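Local coordinates for borrelidin polyketide synthase, type I (Streptomyces parvulus, PDB 6OBT), which probably catalyses, through its dehydratase domain, the removal of water from beta-hydroxyacyl intermediates during assembly of the polyketide borrelidin, at residues A[71-76]-A[80-85]; A[124-129]-A[133-138]; A[138-143]-A[148-153]. One frame throughout, in Å; residues are numbered along the deposited sequence.

Interaction 1. Residues A[71-76]-A[80-85]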
ATOM      1  N   ALA A  71     -17.665  15.591 -12.663  1.00 41.82           N
ATOM      2  CA  ALA A  71     -19.050  16.026 -12.532  1.00 49.51           C
ATOM      3  C   ALA A  71     -19.780  16.027 -13.869  1.00 53.82           C
ATOM      4  O   ALA A  71     -21.003  16.216 -13.895  1.00 53.00           O
ATOM      5  CB  ALA A  71     -19.117  17.418 -11.903  1.00 57.97           C
ATOM      6  N   ASP A  72     -19.063  15.830 -14.970  1.00 51.56           N
ATOM      7  CA  ASP A  72     -19.656  15.771 -16.300  1.00 50.21           C
ATOM      8  C   ASP A  72     -20.298  14.422 -16.611  1.00 50.41           C
ATOM      9  O   ASP A  72     -20.797  14.234 -17.728  1.00 52.33           O
ATOM     10  CB  ASP A  72     -18.584  16.086 -17.352  1.00 48.28           C
ATOM     11  CG  ASP A  72     -18.193  17.552 -17.373  1.00 53.13           C
ATOM     12  OD1 ASP A  72     -17.246  17.909 -18.101  1.00 56.35           O
ATOM     13  OD2 ASP A  72     -18.837  18.362 -16.676  1.00 58.28           O
ATOM     14  N   HIS A  73     -20.256  13.461 -15.690  1.00 44.02           N
ATOM     15  CA  HIS A  73     -20.931  12.171 -15.837  1.00 41.13           C
ATOM     16  C   HIS A  73     -21.982  12.024 -14.730  1.00 43.93           C
ATOM     17  O   HIS A  73     -21.689  11.473 -13.674  1.00 44.36           O
ATOM     18  CB  HIS A  73     -19.932  11.043 -15.783  1.00 40.64           C
ATOM     19  CG  HIS A  73     -20.520   9.702 -16.092  1.00 49.20           C
ATOM     20  ND1 HIS A  73     -20.995   8.854 -15.114  1.00 47.14           N
ATOM     21  CD2 HIS A  73     -20.688   9.052 -17.270  1.00 48.77           C
ATOM     22  CE1 HIS A  73     -21.451   7.747 -15.678  1.00 50.11           C
ATOM     23  NE2 HIS A  73     -21.273   7.842 -16.985  1.00 48.32           N
ATOM     24  N   GLN A  74     -23.203  12.457 -15.002  1.00 43.72           N
ATOM     25  CA  GLN A  74     -24.267  12.503 -14.000  1.00 44.03           C
ATOM     26  C   GLN A  74     -25.466  11.732 -14.525  1.00 52.44           C
ATOM     27  O   GLN A  74     -25.978  12.040 -15.609  1.00 55.99           O
ATOM     28  CB  GLN A  74     -24.633  13.947 -13.682  1.00 50.53           C
ATOM     29  CG  GLN A  74     -25.791  14.116 -12.703  1.00 62.03           C
ATOM     30  CD  GLN A  74     -26.375  15.496 -12.795  1.00 71.97           C
ATOM     31  OE1 GLN A  74     -25.874  16.432 -12.176  1.00 88.10           O
ATOM     32  NE2 GLN A  74     -27.413  15.646 -13.614  1.00 65.99           N
ATOM     33  N   VAL A  75     -25.906  10.726 -13.771  1.00 47.83           N
ATOM     34  CA  VAL A  75     -27.058   9.909 -14.143  1.00 57.36           C
ATOM     35  C   VAL A  75     -28.121  10.082 -13.070  1.00 58.55           C
ATOM     36  O   VAL A  75     -27.864   9.819 -11.884  1.00 53.04           O
ATOM     37  CB  VAL A  75     -26.694   8.426 -14.335  1.00 64.76           C
ATOM     38  CG1 VAL A  75     -26.089   7.852 -13.093  1.00 69.75           C
ATOM     39  CG2 VAL A  75     -27.924   7.627 -14.751  1.00 67.86           C
ATOM     40  N   LEU A  76     -29.301  10.536 -13.492  1.00 55.12           N
ATOM     41  CA  LEU A  76     -30.455  10.738 -12.609  1.00 59.88           C
ATOM     42  C   LEU A  76     -30.079  11.620 -11.422  1.00 61.50           C
ATOM     43  O   LEU A  76     -30.440  11.348 -10.275  1.00 58.49           O
ATOM     44  CB  LEU A  76     -31.031   9.398 -12.148  1.00 61.69           C
ATOM     45  CG  LEU A  76     -31.506   8.430 -13.231  1.00 67.80           C
ATOM     46  CD1 LEU A  76     -32.102   7.180 -12.597  1.00 71.87           C
ATOM     47  CD2 LEU A  76     -32.517   9.108 -14.145  1.00 75.08           C
ATOM     48  N   LEU A  80     -21.842   9.778 -10.844  1.00 39.93           N
ATOM     49  CA  LEU A  80     -21.307   8.430 -10.772  1.00 43.64           C
ATOM     50  C   LEU A  80     -19.975   8.394 -11.499  1.00 47.62           C
ATOM     51  O   LEU A  80     -19.829   8.999 -12.569  1.00 40.49           O
ATOM     52  CB  LEU A  80     -22.229   7.395 -11.427  1.00 48.57           C
ATOM     53  CG  LEU A  80     -23.647   7.110 -10.954  1.00 56.07           C
ATOM     54  CD1 LEU A  80     -24.044   5.673 -11.328  1.00 62.55           C
ATOM     55  CD2 LEU A  80     -23.826   7.373  -9.493  1.00 57.33           C
ATOM     56  N   LEU A  81     -19.012   7.690 -10.913  1.00 41.85           N
ATOM     57  CA  LEU A  81     -17.815   7.334 -11.653  1.00 33.37           C
ATOM     58  C   LEU A  81     -18.219   6.470 -12.845  1.00 39.83           C
ATOM     59  O   LEU A  81     -19.005   5.526 -12.686  1.00 36.02           O
ATOM     60  CB  LEU A  81     -16.836   6.588 -10.736  1.00 39.35           C
ATOM     61  CG  LEU A  81     -15.420   6.503 -11.318  1.00 37.87           C
ATOM     62  CD1 LEU A  81     -14.770   7.885 -11.319  1.00 35.99           C
ATOM     63  CD2 LEU A  81     -14.569   5.510 -10.507  1.00 37.09           C
ATOM     64  N   PRO A  82     -17.777   6.788 -14.054  1.00 38.73           N
ATOM     65  CA  PRO A  82     -18.174   5.949 -15.187  1.00 36.03           C
ATOM     66  C   PRO A  82     -17.575   4.555 -15.033  1.00 31.12           C
ATOM     67  O   PRO A  82     -16.436   4.394 -14.592  1.00 30.85           O
ATOM     68  CB  PRO A  82     -17.638   6.703 -16.414  1.00 37.63           C
ATOM     69  CG  PRO A  82     -16.704   7.733 -15.903  1.00 47.16           C
ATOM     70  CD  PRO A  82     -16.965   7.952 -14.439  1.00 39.31           C
ATOM     71  N   GLY A  83     -18.390   3.539 -15.320  1.00 38.42           N
ATOM     72  CA  GLY A  83     -17.918   2.165 -15.248  1.00 37.29           C
ATOM     73  C   GLY A  83     -16.668   1.906 -16.065  1.00 37.43           C
ATOM     74  O   GLY A  83     -15.827   1.082 -15.682  1.00 33.60           O
ATOM     75  N   VAL A  84     -16.501   2.614 -17.183  1.00 36.86           N
ATOM     76  CA  VAL A  84     -15.296   2.398 -17.983  1.00 36.45           C
ATOM     77  C   VAL A  84     -14.045   2.864 -17.244  1.00 31.89           C
ATOM     78  O   VAL A  84     -12.939   2.478 -17.624  1.00 31.36           O
ATOM     79  CB  VAL A  84     -15.376   3.087 -19.358  1.00 39.27           C
ATOM     80  CG1 VAL A  84     -16.447   2.417 -20.250  1.00 41.96           C
ATOM     81  CG2 VAL A  84     -15.632   4.571 -19.204  1.00 37.53           C
ATOM     82  N   VAL A  85     -14.174   3.672 -16.181  1.00 31.78           N
ATOM     83  CA  VAL A  85     -12.977   3.995 -15.402  1.00 28.28           C
ATOM     84  C   VAL A  85     -12.363   2.720 -14.831  1.00 32.11           C
ATOM     85  O   VAL A  85     -11.134   2.563 -14.798  1.00 32.67           O
ATOM     86  CB  VAL A  85     -13.295   5.010 -14.279  1.00 31.40           C
ATOM     87  CG1 VAL A  85     -12.159   5.020 -13.253  1.00 36.96           C
ATOM     88  CG2 VAL A  85     -13.482   6.403 -14.861  1.00 36.39           C
TER
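His73 and Pro82 meet ring against ring, and together they illustrate how a short signature sequence can fold back on itself to set one imidazole. Their spacing matches the HxxxGxxxxP motif of polyketide dehydratases, whose histidine is the catalytic residue in relatives, so a similar role for His73 is probable. In the first shell, Pro82 lies over one face of the imidazole, its CB 3.9 Å from the ring centroid and only 10° off the normal, a CH-pi contact. Pro82 CA approaches the same ring at His73 CE1, 3.8 Å away. ND1 is occupied as well: it donates to Leu80 O at 2.8 Å. The bond is bent, 141° at the hydrogen, as the oxygen is tilted from the imidazole plane; on the acceptor side the nitrogen approaches from above the carbonyl plane. Face and nitrogen are thus gripped by neighbouring residues of 80-85, which should restrict rotation of the imidazole. The torsion about CA and CB, with CG trans to the main-chain nitrogen (chi1 -173°), carries the ring across to this segment.

The backbones add less. Leu80 N reaches His73 O at 3.3 Å in a weak hydrogen bond. Further out, His73 touches Asp232 of helix 228-236 and meets the ring of Phe196, while Gln74 pairs through its backbone with His191, in strand 190-192 alongside strand 73-75. Pro82 itself leads into helix 83-97. Next to the histidine, Val75 packs against Tyr190 and turns its CG1 into the buried side chain of Leu80. That methyl is pressed tightly on the leucine branch point, with Val75 CG1 3.3 Å from Leu80 CG and 3.5 Å from Leu80 CD1.

Interaction 2. Residues A[124-129]-A[133-138]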
ATOM      1  N   VAL A 124      -6.531  -4.144  -6.824  1.00 31.03           N
ATOM      2  CA  VAL A 124      -5.813  -5.241  -6.192  1.00 34.47           C
ATOM      3  C   VAL A 124      -5.603  -6.333  -7.224  1.00 40.25           C
ATOM      4  O   VAL A 124      -6.573  -6.944  -7.693  1.00 36.31           O
ATOM      5  CB  VAL A 124      -6.567  -5.788  -4.975  1.00 35.46           C
ATOM      6  CG1 VAL A 124      -5.859  -7.021  -4.458  1.00 37.96           C
ATOM      7  CG2 VAL A 124      -6.681  -4.715  -3.880  1.00 37.50           C
ATOM      8  N   VAL A 125      -4.346  -6.602  -7.558  1.00 35.78           N
ATOM      9  CA  VAL A 125      -4.007  -7.607  -8.559  1.00 34.52           C
ATOM     10  C   VAL A 125      -3.300  -8.752  -7.856  1.00 36.33           C
ATOM     11  O   VAL A 125      -2.321  -8.534  -7.131  1.00 38.80           O
ATOM     12  CB  VAL A 125      -3.147  -7.011  -9.685  1.00 32.17           C
ATOM     13  CG1 VAL A 125      -2.728  -8.111 -10.657  1.00 39.16           C
ATOM     14  CG2 VAL A 125      -3.943  -5.907 -10.419  1.00 32.72           C
ATOM     15  N   THR A 126      -3.805  -9.971  -8.056  1.00 34.32           N
ATOM     16  CA  THR A 126      -3.340 -11.138  -7.323  1.00 41.03           C
ATOM     17  C   THR A 126      -2.933 -12.240  -8.292  1.00 45.48           C
ATOM     18  O   THR A 126      -3.693 -12.587  -9.207  1.00 38.83           O
ATOM     19  CB  THR A 126      -4.420 -11.642  -6.359  1.00 42.49           C
ATOM     20  OG1 THR A 126      -4.895 -10.549  -5.559  1.00 43.75           O
ATOM     21  CG2 THR A 126      -3.844 -12.706  -5.435  1.00 44.64           C
ATOM     22  N   GLU A 127      -1.736 -12.784  -8.099  1.00 48.21           N
ATOM     23  CA  GLU A 127      -1.303 -13.895  -8.933  1.00 55.66           C
ATOM     24  C   GLU A 127      -2.121 -15.141  -8.601  1.00 58.54           C
ATOM     25  O   GLU A 127      -2.676 -15.278  -7.509  1.00 62.26           O
ATOM     26  CB  GLU A 127       0.191 -14.161  -8.748  1.00 57.87           C
ATOM     27  CG  GLU A 127       1.080 -13.043  -9.272  1.00 62.69           C
ATOM     28  CD  GLU A 127       2.433 -12.997  -8.579  1.00 70.56           C
ATOM     29  OE1 GLU A 127       3.006 -14.077  -8.321  1.00 75.45           O
ATOM     30  OE2 GLU A 127       2.924 -11.882  -8.295  1.00 70.50           O
ATOM     31  N   THR A 128      -2.216 -16.044  -9.568  1.00 63.27           N
ATOM     32  CA  THR A 128      -3.015 -17.254  -9.428  1.00 62.28           C
ATOM     33  C   THR A 128      -2.104 -18.473  -9.478  1.00 72.34           C
ATOM     34  O   THR A 128      -0.876 -18.362  -9.542  1.00 73.37           O
ATOM     35  CB  THR A 128      -4.082 -17.342 -10.525  1.00 59.93           C
ATOM     36  OG1 THR A 128      -3.445 -17.466 -11.803  1.00 61.77           O
ATOM     37  CG2 THR A 128      -4.959 -16.098 -10.526  1.00 51.91           C
ATOM     38  N   GLU A 129      -2.727 -19.652  -9.453  1.00 80.72           N
ATOM     39  CA  GLU A 129      -1.998 -20.899  -9.641  1.00 91.28           C
ATOM     40  C   GLU A 129      -1.696 -21.184 -11.105  1.00 93.44           C
ATOM     41  O   GLU A 129      -0.997 -22.160 -11.401  1.00 98.27           O
ATOM     42  CB  GLU A 129      -2.784 -22.064  -9.038  1.00100.05           C
ATOM     43  CG  GLU A 129      -3.041 -21.933  -7.545  1.00102.88           C
ATOM     44  CD  GLU A 129      -1.814 -22.250  -6.708  1.00107.74           C
ATOM     45  OE1 GLU A 129      -0.799 -22.697  -7.282  1.00111.70           O
ATOM     46  OE2 GLU A 129      -1.867 -22.053  -5.474  1.00106.91           O
ATOM     47  N   THR A 133      -2.240 -15.459 -15.813  1.00 59.90           N
ATOM     48  CA  THR A 133      -3.628 -15.165 -15.462  1.00 57.04           C
ATOM     49  C   THR A 133      -3.676 -14.674 -14.023  1.00 53.80           C
ATOM     50  O   THR A 133      -3.186 -15.355 -13.115  1.00 58.85           O
ATOM     51  CB  THR A 133      -4.520 -16.399 -15.632  1.00 61.49           C
ATOM     52  OG1 THR A 133      -4.614 -16.739 -17.022  1.00 66.00           O
ATOM     53  CG2 THR A 133      -5.911 -16.120 -15.092  1.00 58.43           C
ATOM     54  N   ARG A 134      -4.267 -13.497 -13.812  1.00 46.48           N
ATOM     55  CA  ARG A 134      -4.317 -12.871 -12.499  1.00 47.74           C
ATOM     56  C   ARG A 134      -5.712 -12.324 -12.239  1.00 45.12           C
ATOM     57  O   ARG A 134      -6.403 -11.883 -13.157  1.00 46.26           O
ATOM     58  CB  ARG A 134      -3.278 -11.743 -12.382  1.00 49.33           C
ATOM     59  CG  ARG A 134      -1.838 -12.216 -12.561  1.00 58.78           C
ATOM     60  CD  ARG A 134      -0.847 -11.156 -12.129  1.00 58.87           C
ATOM     61  NE  ARG A 134       0.499 -11.454 -12.599  1.00 62.51           N
ATOM     62  CZ  ARG A 134       1.595 -10.836 -12.173  1.00 61.02           C
ATOM     63  NH1 ARG A 134       1.509  -9.883 -11.251  1.00 60.33           N
ATOM     64  NH2 ARG A 134       2.776 -11.166 -12.677  1.00 59.34           N
ATOM     65  N   THR A 135      -6.137 -12.382 -10.982  1.00 41.76           N
ATOM     66  CA  THR A 135      -7.391 -11.742 -10.631  1.00 40.92           C
ATOM     67  C   THR A 135      -7.165 -10.262 -10.361  1.00 36.57           C
ATOM     68  O   THR A 135      -6.064  -9.825 -10.028  1.00 37.82           O
ATOM     69  CB  THR A 135      -8.011 -12.388  -9.398  1.00 50.32           C
ATOM     70  OG1 THR A 135      -7.149 -12.164  -8.277  1.00 52.99           O
ATOM     71  CG2 THR A 135      -8.176 -13.879  -9.620  1.00 56.01           C
ATOM     72  N   VAL A 136      -8.225  -9.482 -10.526  1.00 38.70           N
ATOM     73  CA  VAL A 136      -8.185  -8.054 -10.244  1.00 36.36           C
ATOM     74  C   VAL A 136      -9.504  -7.680  -9.589  1.00 37.76           C
ATOM     75  O   VAL A 136     -10.557  -8.224  -9.939  1.00 34.19           O
ATOM     76  CB  VAL A 136      -7.917  -7.212 -11.515  1.00 37.53           C
ATOM     77  CG1 VAL A 136      -9.023  -7.396 -12.597  1.00 32.71           C
ATOM     78  CG2 VAL A 136      -7.754  -5.750 -11.159  1.00 35.39           C
ATOM     79  N   SER A 137      -9.441  -6.786  -8.609  1.00 36.09           N
ATOM     80  CA  SER A 137     -10.652  -6.268  -7.988  1.00 34.83           C
ATOM     81  C   SER A 137     -10.444  -4.800  -7.666  1.00 30.41           C
ATOM     82  O   SER A 137      -9.318  -4.355  -7.422  1.00 32.17           O
ATOM     83  CB  SER A 137     -11.052  -7.066  -6.737  1.00 39.36           C
ATOM     84  OG  SER A 137     -10.049  -7.039  -5.720  1.00 39.96           O
ATOM     85  N   MET A 138     -11.546  -4.054  -7.702  1.00 29.66           N
ATOM     86  CA  MET A 138     -11.570  -2.605  -7.533  1.00 31.31           C
ATOM     87  C   MET A 138     -12.451  -2.249  -6.344  1.00 31.45           C
ATOM     88  O   MET A 138     -13.572  -2.756  -6.231  1.00 32.77           O
ATOM     89  CB  MET A 138     -12.110  -1.921  -8.785  1.00 32.37           C
ATOM     90  CG  MET A 138     -11.150  -1.963  -9.971  1.00 42.22           C
ATOM     91  SD  MET A 138     -11.007  -3.607 -10.661  1.00 44.96           S
ATOM     92  CE  MET A 138     -10.142  -3.196 -12.183  1.00 40.67           C
TER
HETATM   93  O   HOH W   1      -6.991  -9.481  -7.016  1.00 42.55           O
HETATM   94  O   HOH W   2       0.265  -9.313  -8.793  1.00 49.66           O
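An antiparallel beta hairpin, strands 119-127 and 134-142, supplies this contact, in which Val124 pairs with Ser137 and Thr126 with Thr135 as hydrogen-bonded pairs. Each pair is closed by two backbone bonds: Val124 N donates to Ser137 O at 2.9 Å, and the other three bonds of this ladder are of nearly the same length. Val125 and Val136 form the non-hydrogen-bonded pair between them, and there the sheet's alternation becomes visible. Their side chains leave on one face, CG2 of Val125 lying 3.9 Å from CG2 of Val136, whereas Thr126 and Thr135 leave on the other.

The hairpin belongs to the N-terminal half of what is, in polyketide dehydratases, a double hotdog, two units each with a curved antiparallel sheet wrapped about a long helix. Val125 accordingly rests on Ala93 of helix 83-97, and Val136 on Leu105 of strand 101-107. On the opposite face Thr126 and Thr135 project in parallel from neighbouring strands, and a water joins them. It donates to Val124 O at 2.7 Å and also bonds to both threonine hydroxyls; Thr126 OG1 is further held by Gln55 NE2.

Toward the turn, on the face of Val125 and Val136, the chemistry becomes charged and looser. Arg134, extended from CG to NE, lays one guanidinium face under Glu127 CG, which is 3.7 Å from Arg134 CZ. The salt bridge is long, Glu127 OE2 to Arg134 NH1 being 3.8 Å, and the oxygen sits far from the plane of the guanidinium, so no N-H points at it and the attraction is probably weak. A second water accepts a weak hydrogen bond from Arg134 NH1 and donates to Val125 O, tying the guanidinium to the opposite strand at a separate point.

Interaction 3. Residues A[138-143]-A[148-153]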
ATOM      1  N   MET A 138     -11.546  -4.054  -7.702  1.00 29.66           N
ATOM      2  CA  MET A 138     -11.570  -2.605  -7.533  1.00 31.31           C
ATOM      3  C   MET A 138     -12.451  -2.249  -6.344  1.00 31.45           C
ATOM      4  O   MET A 138     -13.572  -2.756  -6.231  1.00 32.77           O
ATOM      5  CB  MET A 138     -12.110  -1.921  -8.785  1.00 32.37           C
ATOM      6  CG  MET A 138     -11.150  -1.963  -9.971  1.00 42.22           C
ATOM      7  SD  MET A 138     -11.007  -3.607 -10.661  1.00 44.96           S
ATOM      8  CE  MET A 138     -10.142  -3.196 -12.183  1.00 40.67           C
ATOM      9  N   HIS A 139     -11.963  -1.359  -5.482  1.00 34.12           N
ATOM     10  CA  HIS A 139     -12.651  -1.060  -4.230  1.00 33.76           C
ATOM     11  C   HIS A 139     -12.532   0.419  -3.899  1.00 33.03           C
ATOM     12  O   HIS A 139     -11.601   1.102  -4.324  1.00 33.36           O
ATOM     13  CB  HIS A 139     -12.080  -1.854  -3.040  1.00 34.10           C
ATOM     14  CG  HIS A 139     -11.765  -3.280  -3.358  1.00 32.18           C
ATOM     15  ND1 HIS A 139     -12.506  -4.331  -2.865  1.00 35.68           N
ATOM     16  CD2 HIS A 139     -10.792  -3.830  -4.124  1.00 32.39           C
ATOM     17  CE1 HIS A 139     -11.998  -5.469  -3.309  1.00 35.08           C
ATOM     18  NE2 HIS A 139     -10.962  -5.192  -4.080  1.00 35.41           N
ATOM     19  N   SER A 140     -13.455   0.894  -3.069  1.00 36.17           N
ATOM     20  CA  SER A 140     -13.378   2.260  -2.586  1.00 32.71           C
ATOM     21  C   SER A 140     -13.818   2.292  -1.136  1.00 38.32           C
ATOM     22  O   SER A 140     -14.451   1.355  -0.640  1.00 38.76           O
ATOM     23  CB  SER A 140     -14.225   3.204  -3.429  1.00 36.41           C
ATOM     24  OG  SER A 140     -15.569   3.214  -2.976  1.00 40.92           O
ATOM     25  N   ARG A 141     -13.440   3.373  -0.454  1.00 37.51           N
ATOM     26  CA  ARG A 141     -13.830   3.572   0.930  1.00 41.06           C
ATOM     27  C   ARG A 141     -13.908   5.062   1.216  1.00 47.18           C
ATOM     28  O   ARG A 141     -12.944   5.797   0.969  1.00 45.04           O
ATOM     29  CB  ARG A 141     -12.848   2.904   1.891  1.00 39.30           C
ATOM     30  CG  ARG A 141     -13.311   2.967   3.334  1.00 48.76           C
ATOM     31  CD  ARG A 141     -12.340   2.261   4.231  1.00 53.72           C
ATOM     32  NE  ARG A 141     -11.120   3.039   4.395  1.00 61.05           N
ATOM     33  CZ  ARG A 141     -10.141   2.721   5.237  1.00 66.01           C
ATOM     34  NH1 ARG A 141     -10.241   1.632   5.990  1.00 71.37           N
ATOM     35  NH2 ARG A 141      -9.064   3.490   5.322  1.00 58.11           N
ATOM     36  N   ARG A 142     -15.059   5.495   1.717  1.00 53.47           N
ATOM     37  CA  ARG A 142     -15.218   6.819   2.298  1.00 64.78           C
ATOM     38  C   ARG A 142     -14.791   6.787   3.761  1.00 69.81           C
ATOM     39  O   ARG A 142     -14.697   5.724   4.379  1.00 69.44           O
ATOM     40  CB  ARG A 142     -16.663   7.300   2.173  1.00 74.95           C
ATOM     41  CG  ARG A 142     -17.258   7.033   0.818  1.00 79.00           C
ATOM     42  CD  ARG A 142     -18.604   7.709   0.636  1.00 88.63           C
ATOM     43  NE  ARG A 142     -19.255   7.219  -0.576  1.00 90.89           N
ATOM     44  CZ  ARG A 142     -19.146   7.791  -1.772  1.00 90.26           C
ATOM     45  NH1 ARG A 142     -18.427   8.896  -1.926  1.00 88.80           N
ATOM     46  NH2 ARG A 142     -19.771   7.262  -2.815  1.00 91.62           N
ATOM     47  N   ASP A 143     -14.528   7.976   4.304  1.00 77.20           N
ATOM     48  CA  ASP A 143     -13.886   8.087   5.613  1.00 90.41           C
ATOM     49  C   ASP A 143     -14.667   7.336   6.689  1.00 97.20           C
ATOM     50  O   ASP A 143     -14.168   6.370   7.279  1.00 97.75           O
ATOM     51  CB  ASP A 143     -13.719   9.564   5.968  1.00 99.55           C
ATOM     52  CG  ASP A 143     -12.977  10.335   4.888  1.00101.50           C
ATOM     53  OD1 ASP A 143     -11.868  10.836   5.174  1.00105.17           O
ATOM     54  OD2 ASP A 143     -13.492  10.419   3.747  1.00 96.90           O
ATOM     55  N   VAL A 148     -16.079  -1.023  -0.324  1.00 39.31           N
ATOM     56  CA  VAL A 148     -17.133  -1.362  -1.279  1.00 46.23           C
ATOM     57  C   VAL A 148     -16.455  -1.898  -2.524  1.00 39.44           C
ATOM     58  O   VAL A 148     -15.500  -1.291  -3.017  1.00 39.14           O
ATOM     59  CB  VAL A 148     -18.024  -0.155  -1.642  1.00 47.85           C
ATOM     60  CG1 VAL A 148     -19.025  -0.549  -2.729  1.00 44.27           C
ATOM     61  CG2 VAL A 148     -18.758   0.360  -0.419  1.00 49.29           C
ATOM     62  N   THR A 149     -16.935  -3.033  -3.027  1.00 38.29           N
ATOM     63  CA  THR A 149     -16.354  -3.635  -4.225  1.00 34.39           C
ATOM     64  C   THR A 149     -17.088  -3.111  -5.457  1.00 36.25           C
ATOM     65  O   THR A 149     -18.313  -3.252  -5.570  1.00 40.60           O
ATOM     66  CB  THR A 149     -16.425  -5.162  -4.168  1.00 42.42           C
ATOM     67  OG1 THR A 149     -15.862  -5.635  -2.936  1.00 44.66           O
ATOM     68  CG2 THR A 149     -15.676  -5.784  -5.368  1.00 37.52           C
ATOM     69  N   HIS A 150     -16.339  -2.510  -6.376  1.00 35.53           N
ATOM     70  CA  HIS A 150     -16.921  -1.916  -7.564  1.00 39.80           C
ATOM     71  C   HIS A 150     -16.710  -2.758  -8.810  1.00 43.11           C
ATOM     72  O   HIS A 150     -17.451  -2.581  -9.779  1.00 42.14           O
ATOM     73  CB  HIS A 150     -16.344  -0.511  -7.793  1.00 36.73           C
ATOM     74  CG  HIS A 150     -16.653   0.440  -6.683  1.00 39.12           C
ATOM     75  ND1 HIS A 150     -17.938   0.852  -6.396  1.00 41.58           N
ATOM     76  CD2 HIS A 150     -15.852   1.021  -5.758  1.00 35.97           C
ATOM     77  CE1 HIS A 150     -17.914   1.657  -5.345  1.00 43.81           C
ATOM     78  NE2 HIS A 150     -16.659   1.773  -4.941  1.00 40.05           N
ATOM     79  N   ALA A 151     -15.743  -3.675  -8.803  1.00 36.35           N
ATOM     80  CA  ALA A 151     -15.509  -4.514  -9.977  1.00 40.59           C
ATOM     81  C   ALA A 151     -14.610  -5.683  -9.598  1.00 42.37           C
ATOM     82  O   ALA A 151     -13.764  -5.571  -8.705  1.00 37.18           O
ATOM     83  CB  ALA A 151     -14.881  -3.718 -11.122  1.00 38.45           C
ATOM     84  N   GLU A 152     -14.808  -6.808 -10.290  1.00 40.15           N
ATOM     85  CA  GLU A 152     -13.961  -7.982 -10.138  1.00 40.22           C
ATOM     86  C   GLU A 152     -13.731  -8.578 -11.516  1.00 37.32           C
ATOM     87  O   GLU A 152     -14.595  -8.486 -12.393  1.00 38.64           O
ATOM     88  CB  GLU A 152     -14.579  -9.025  -9.195  1.00 49.47           C
ATOM     89  CG  GLU A 152     -14.685  -8.529  -7.739  1.00 54.42           C
ATOM     90  CD  GLU A 152     -15.136  -9.599  -6.765  1.00 69.01           C
ATOM     91  OE1 GLU A 152     -16.322  -9.592  -6.377  1.00 78.13           O
ATOM     92  OE2 GLU A 152     -14.302 -10.440  -6.371  1.00 75.35           O
ATOM     93  N   GLY A 153     -12.558  -9.163 -11.712  1.00 38.81           N
ATOM     94  CA  GLY A 153     -12.269  -9.705 -13.024  1.00 39.82           C
ATOM     95  C   GLY A 153     -10.962 -10.463 -13.075  1.00 42.43           C
ATOM     96  O   GLY A 153     -10.362 -10.795 -12.047  1.00 39.38           O
TER
HETATM   97  O   HOH W   3     -14.636  -4.253  -0.776  1.00 41.09           O
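Ser140 and His150 form the tight end of this contact, on the inner side of the hairpin made by strands 134-142 and 148-156. Ser140 OG and His150 NE2 are 2.7 Å apart, a short hydrogen bond in which either could donate, and the hydroxyl meets the edge of the imidazole near its plane. His150 can reach it because CG lies opposite its own carbonyl carbon (chi1 -62°). The buried ring also meets that of Trp86, the two planes nearly parallel. At the other end of the ladder Met138 SD touches Ala151 CB at 3.9 Å.

The backbone shifts register here in a classic beta bulge, with His150 and Ala151 both facing Met138. Met138 O accepts a good bond from His150 N at 2.8 Å and a weak one from Ala151 N at 3.5 Å. Beyond the bulge the ladder is regular again, Val148 N giving to Ser140 O at 2.9 Å.

The other face is looser and wetter. His139 and Thr149 lie side by side with His139 ND1 and Thr149 OG1 3.6 Å apart, and a water bonded to both bridges them from one side, in the plane of the imidazole at its edge. Ser137 OG holds the ring at NE2, and Pro52 of the second subunit packs on His139; nearby, Arg141 forms a salt bridge with Asp50 of that subunit.

For His150, ND1 faces the carbonyl oxygen of Ser109, which can only accept, so ND1 probably carries the hydrogen; if the ring is neutral, NE2 would then accept from Ser140 OG.

In the fold
The three contacts run in series along the chain but differ in depth. Interaction 1 is the most buried and the nearest to the chain's centre, and its chemistry is that of a motif, an imidazole set by a proline and a carbonyl. Interactions 2 and 3 are hairpin ladders that share strand 134-142 and meet at Met138; Val136 O and Gly153 N, 2.8 Å apart in a probable hydrogen bond, join them. Interaction 2, farthest out, ends in a long charged pair and two bridging waters, whereas interaction 3 combines a buried polar pair with a face turned to the second subunit. Helix 83-97, begun in interaction 1, packs against both hairpins.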